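Local structure of DUF2235 domain-containing protein (Pseudomonas aeruginosa, 4O5P) at residues Arg437-Val440 with Pro441-Ala445; Val652-Asp656 with Glu657-Asp661. The protein is a phospholipase effector of the type VI secretion system, thought to hydrolyse membrane phospholipids through an alpha/beta-hydrolase catalytic domain. All blocks are in the same frame, centred on the assembly; numbering follows the deposited sequence.

How the contacts relate
Both contacts are local and sit at opposite kinds of helix end: contact 1 where helix 441-445 starts, contact 2 where helix 649-657 stops. They lie on different helices, with centres about 28 Å and nearest atoms about 14 Å apart, and do not touch. Contact 1 is at the surface, with a buried selenomethionine beneath otherwise largely exposed residues, and one backbone carbonyl does most of its polar work. Contact 2 is buried within the C-terminal family region; there the backbone bonds come with apolar packing of Leu654, Phe655 and Val659, while the polar ends of Asp656, Glu657 and Gln658 are bonded to residues elsewhere in the chain.

Contact 1. Residues Arg437-Val440 with Pro441-Ala445; sequences RVMV and PKIEA
With CG set anti to its carbonyl carbon (chi1 -62°) and an extended chain beyond, selenomethionine Met439 sends its selenium alongside the backbone of the first helical turn, where SE lies 3.8 Å from CA of Glu444. The CB of Glu444 is a little farther off, 4.2 Å from the same SE. Val440 turns its branches differently: CG2 occupies the position between its own N and carbonyl carbon, and from there it meets CG1 of Ile443 at 3.8 Å, the two side chains meeting aslant. CG2 of Ile443 comes within 4.4 Å of Met439 CG, a looser apolar touch. Val440 is the N-cap residue, and its carbonyl accepts from the first turn. Glu444 N donates to Val440 O over 3.1 Å in an almost linear bond (N-H...O 174°), the amide pointing nearly head-on at the carbonyl oxygen. Ile443 N also approaches Val440 O, but its bond is weak, bent to 123°. Ala445 N likewise bonds Pro441 O. Pro441 fits this first position well: an amide in the first helical turn has no earlier turn to donate to, so a proline without an N-H costs no helical bond there. The loop end is anchored by backbone bonds of Arg437 and Met439 to Val423, and by a hydrogen bond from Arg437 NH2 to Gln34 OE1. Met439 also rests on Leu20 and Gln422. The valine cap has no side-chain acceptor for the amides of the first turn; of the bonds across this junction, only Glu444 N to Val440 O is well directed, and it is accompanied by an apolar lining from Met439, Val440 and Ile443 rather than a capping box.

Contact 2. Residues Val652-Asp656 with Glu657-Asp661; sequences VALFD and EQVHD
Leu654 O is the main backbone acceptor at this helix C-terminus, taking Gln658 N at 2.8 Å and Val659 N at 3.1 Å. The helix thus ends with one carbonyl shared by an i+4 and an i+5 donor, both tilted from its plane, Gln658 N by 30° and Val659 N by 16°. One residue earlier, Glu657 N closes an i to i+4 bond onto Ala653 O over 2.9 Å.

Apolar contacts follow the same turn. Leu654, with CG anti to its backbone N (chi1 -175°), brings CD1 to 3.7 Å from CB of Gln658, the two side chains crossing at about a right angle. Val659 runs side by side with Phe655, and its CG2 reaches the ring obliquely, 3.8 Å from CD1. That methyl also lies 4.3 Å from Leu654 CG.

Charged and amide ends find partners elsewhere: Asp656 OD1 accepts from Trp483 NE1 and OD2 forms a salt bridge with Arg487 NH2, Glu657 pairs with Arg456, and Gln658 NE2 donates to Phe400 O. Lys393 NZ hydrogen-bonds to the carbonyls of Phe655, Asp656 and Val659, which would be expected to offset the negative end of the helix dipole.

The end of helix 649-657 lies against two helices, Leu654 and Gln658 touching 451-463 while Phe655 and Val659 meet 469-487, before the chain runs on toward strand 687-689.

Contact 1. Residues Arg437-Val440 with Pro441-Ala445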
loop_
_atom_site.group_PDB
_atom_site.type_symbol
_atom_site.label_atom_id
_atom_site.label_comp_id
_atom_site.label_asym_id
_atom_site.label_seq_id
_atom_site.Cartn_x
_atom_site.Cartn_y
_atom_site.Cartn_z
ATOM N N ARG A 437 -24.135 18.294 -1.668
ATOM C CA ARG A 437 -24.140 17.159 -2.587
ATOM C C ARG A 437 -23.350 17.446 -3.865
ATOM O O ARG A 437 -23.133 16.554 -4.685
ATOM C CB ARG A 437 -25.569 16.749 -2.935
ATOM C CG ARG A 437 -26.223 15.835 -1.898
ATOM C CD ARG A 437 -27.346 14.981 -2.505
ATOM N NE ARG A 437 -27.891 13.994 -1.571
ATOM C CZ ARG A 437 -27.316 12.822 -1.304
ATOM N NH1 ARG A 437 -26.170 12.498 -1.888
ATOM N NH2 ARG A 437 -27.872 11.975 -0.446
ATOM N N VAL A 438 -22.911 18.691 -4.011
ATOM C CA VAL A 438 -22.259 19.158 -5.235
ATOM C C VAL A 438 -20.787 19.522 -5.027
ATOM O O VAL A 438 -20.442 20.201 -4.061
ATOM C CB VAL A 438 -23.029 20.373 -5.817
ATOM C CG1 VAL A 438 -22.285 20.985 -6.994
ATOM C CG2 VAL A 438 -24.444 19.953 -6.227
HETATM N N MSE A 439 -19.926 19.073 -5.936
HETATM C CA MSE A 439 -18.514 19.455 -5.924
HETATM C C MSE A 439 -18.301 20.957 -6.157
HETATM O O MSE A 439 -18.926 21.550 -7.031
HETATM C CB MSE A 439 -17.741 18.692 -7.010
HETATM C CG MSE A 439 -17.714 17.175 -6.860
HETATM SE SE MSE A 439 -16.908 16.408 -8.480
HETATM C CE MSE A 439 -16.913 14.521 -7.924
ATOM N N VAL A 440 -17.415 21.566 -5.374
ATOM C CA VAL A 440 -16.945 22.919 -5.654
ATOM C C VAL A 440 -15.869 22.818 -6.757
ATOM O O VAL A 440 -15.326 21.728 -6.987
ATOM C CB VAL A 440 -16.396 23.598 -4.368
ATOM C CG1 VAL A 440 -17.495 23.738 -3.327
ATOM C CG2 VAL A 440 -15.221 22.815 -3.799
ATOM N N PRO A 441 -15.581 23.933 -7.461
ATOM C CA PRO A 441 -14.653 23.910 -8.601
ATOM C C PRO A 441 -13.344 23.137 -8.383
ATOM O O PRO A 441 -13.009 22.310 -9.235
ATOM C CB PRO A 441 -14.358 25.394 -8.824
ATOM C CG PRO A 441 -15.628 26.068 -8.437
ATOM C CD PRO A 441 -16.188 25.268 -7.287
ATOM N N LYS A 442 -12.632 23.402 -7.285
ATOM C CA LYS A 442 -11.347 22.760 -6.998
ATOM C C LYS A 442 -11.407 21.220 -7.089
ATOM O O LYS A 442 -10.553 20.560 -7.730
ATOM C CB LYS A 442 -10.876 23.178 -5.597
ATOM C CG LYS A 442 -9.403 22.858 -5.334
ATOM C CD LYS A 442 -9.043 22.832 -3.847
ATOM C CE LYS A 442 -7.551 22.515 -3.650
ATOM N NZ LYS A 442 -6.648 23.521 -4.296
ATOM N N ILE A 443 -12.429 20.663 -6.446
ATOM C CA ILE A 443 -12.614 19.223 -6.343
ATOM C C ILE A 443 -13.066 18.627 -7.675
ATOM O O ILE A 443 -12.627 17.536 -8.068
ATOM C CB ILE A 443 -13.627 18.874 -5.235
ATOM C CG1 ILE A 443 -13.251 19.568 -3.923
ATOM C CG2 ILE A 443 -13.739 17.359 -5.054
ATOM C CD1 ILE A 443 -11.792 19.389 -3.510
ATOM N N GLU A 444 -13.946 19.335 -8.375
ATOM C CA GLU A 444 -14.306 18.924 -9.725
ATOM C C GLU A 444 -13.062 18.882 -10.626
ATOM O O GLU A 444 -12.898 17.977 -11.438
ATOM C CB GLU A 444 -15.384 19.846 -10.303
ATOM C CG GLU A 444 -15.633 19.630 -11.798
ATOM C CD GLU A 444 -17.053 19.970 -12.233
ATOM O OE1 GLU A 444 -17.773 20.651 -11.470
ATOM O OE2 GLU A 444 -17.450 19.533 -13.340
ATOM N N ALA A 445 -12.164 19.845 -10.458
ATOM C CA ALA A 445 -10.967 19.881 -11.290
ATOM C C ALA A 445 -10.024 18.764 -10.874
ATOM O O ALA A 445 -9.148 18.366 -11.647
ATOM C CB ALA A 445 -10.276 21.232 -11.198
#

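Contact 2. Residues Val652-Asp656 with Glu657-Asp661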
loop_
_atom_site.group_PDB
_atom_site.type_symbol
_atom_site.label_atom_id
_atom_site.label_comp_id
_atom_site.label_asym_id
_atom_site.label_seq_id
_atom_site.Cartn_x
_atom_site.Cartn_y
_atom_site.Cartn_z
ATOM N N VAL A 652 2.778 4.346 -27.791
ATOM C CA VAL A 652 4.117 4.850 -27.491
ATOM C C VAL A 652 4.050 6.200 -26.752
ATOM O O VAL A 652 4.796 6.421 -25.801
ATOM C CB VAL A 652 5.027 4.939 -28.752
ATOM C CG1 VAL A 652 6.388 5.542 -28.394
ATOM C CG2 VAL A 652 5.245 3.562 -29.360
ATOM N N ALA A 653 3.143 7.083 -27.166
ATOM C CA ALA A 653 2.977 8.374 -26.493
ATOM C C ALA A 653 2.463 8.226 -25.058
ATOM O O ALA A 653 2.834 9.010 -24.178
ATOM C CB ALA A 653 2.069 9.293 -27.287
ATOM N N LEU A 654 1.613 7.232 -24.816
ATOM C CA LEU A 654 1.193 6.953 -23.439
ATOM C C LEU A 654 2.399 6.593 -22.580
ATOM O O LEU A 654 2.542 7.104 -21.468
ATOM C CB LEU A 654 0.193 5.809 -23.390
ATOM C CG LEU A 654 -0.398 5.527 -22.002
ATOM C CD1 LEU A 654 -1.507 6.531 -21.682
ATOM C CD2 LEU A 654 -0.941 4.098 -21.914
ATOM N N PHE A 655 3.267 5.712 -23.081
ATOM C CA PHE A 655 4.462 5.373 -22.280
ATOM C C PHE A 655 5.452 6.523 -22.131
ATOM O O PHE A 655 6.089 6.668 -21.071
ATOM C CB PHE A 655 5.169 4.116 -22.805
ATOM C CG PHE A 655 4.403 2.853 -22.528
ATOM C CD1 PHE A 655 4.484 2.240 -21.286
ATOM C CD2 PHE A 655 3.588 2.296 -23.496
ATOM C CE1 PHE A 655 3.773 1.081 -21.012
ATOM C CE2 PHE A 655 2.862 1.130 -23.230
ATOM C CZ PHE A 655 2.959 0.526 -21.983
ATOM N N ASP A 656 5.596 7.319 -23.192
ATOM C CA ASP A 656 6.424 8.533 -23.152
ATOM C C ASP A 656 5.972 9.576 -22.122
ATOM O O ASP A 656 6.779 10.046 -21.326
ATOM C CB ASP A 656 6.433 9.206 -24.521
ATOM C CG ASP A 656 7.378 8.555 -25.511
ATOM O OD1 ASP A 656 7.917 7.452 -25.259
ATOM O OD2 ASP A 656 7.565 9.164 -26.583
ATOM N N GLU A 657 4.684 9.937 -22.156
ATOM C CA GLU A 657 4.172 11.106 -21.437
ATOM C C GLU A 657 3.176 10.812 -20.298
ATOM O O GLU A 657 2.733 11.729 -19.607
ATOM C CB GLU A 657 3.528 12.099 -22.424
ATOM C CG GLU A 657 4.490 12.653 -23.480
ATOM C CD GLU A 657 3.844 13.725 -24.343
ATOM O OE1 GLU A 657 2.595 13.794 -24.392
ATOM O OE2 GLU A 657 4.586 14.512 -24.964
ATOM N N GLN A 658 2.821 9.548 -20.090
ATOM C CA GLN A 658 1.884 9.225 -18.997
ATOM C C GLN A 658 2.446 8.233 -17.975
ATOM O O GLN A 658 2.297 8.436 -16.772
ATOM C CB GLN A 658 0.553 8.729 -19.559
ATOM C CG GLN A 658 -0.492 9.857 -19.730
ATOM C CD GLN A 658 -0.216 10.792 -20.899
ATOM O OE1 GLN A 658 0.268 10.370 -21.949
ATOM N NE2 GLN A 658 -0.539 12.076 -20.723
ATOM N N VAL A 659 3.131 7.200 -18.465
ATOM C CA VAL A 659 3.626 6.124 -17.621
ATOM C C VAL A 659 4.934 6.500 -16.937
ATOM O O VAL A 659 5.942 6.796 -17.599
ATOM C CB VAL A 659 3.793 4.813 -18.419
ATOM C CG1 VAL A 659 4.438 3.717 -17.549
ATOM C CG2 VAL A 659 2.433 4.346 -18.955
ATOM N N HIS A 660 4.925 6.466 -15.609
ATOM C CA HIS A 660 6.127 6.791 -14.832
ATOM C C HIS A 660 7.049 5.589 -14.694
ATOM O O HIS A 660 6.742 4.502 -15.170
ATOM C CB HIS A 660 5.777 7.352 -13.450
ATOM C CG HIS A 660 5.144 8.707 -13.491
ATOM N ND1 HIS A 660 3.856 8.914 -13.948
ATOM C CD2 HIS A 660 5.621 9.926 -13.139
ATOM C CE1 HIS A 660 3.568 10.204 -13.864
ATOM N NE2 HIS A 660 4.625 10.840 -13.381
ATOM N N ASP A 661 8.193 5.801 -14.057
ATOM C CA ASP A 661 9.180 4.748 -13.921
ATOM C C ASP A 661 9.523 4.729 -12.451
ATOM O O ASP A 661 10.366 5.501 -11.980
ATOM C CB ASP A 661 10.418 5.061 -14.773
ATOM C CG ASP A 661 11.418 3.911 -14.814
ATOM O OD1 ASP A 661 11.505 3.141 -13.832
ATOM O OD2 ASP A 661 12.143 3.772 -15.823
#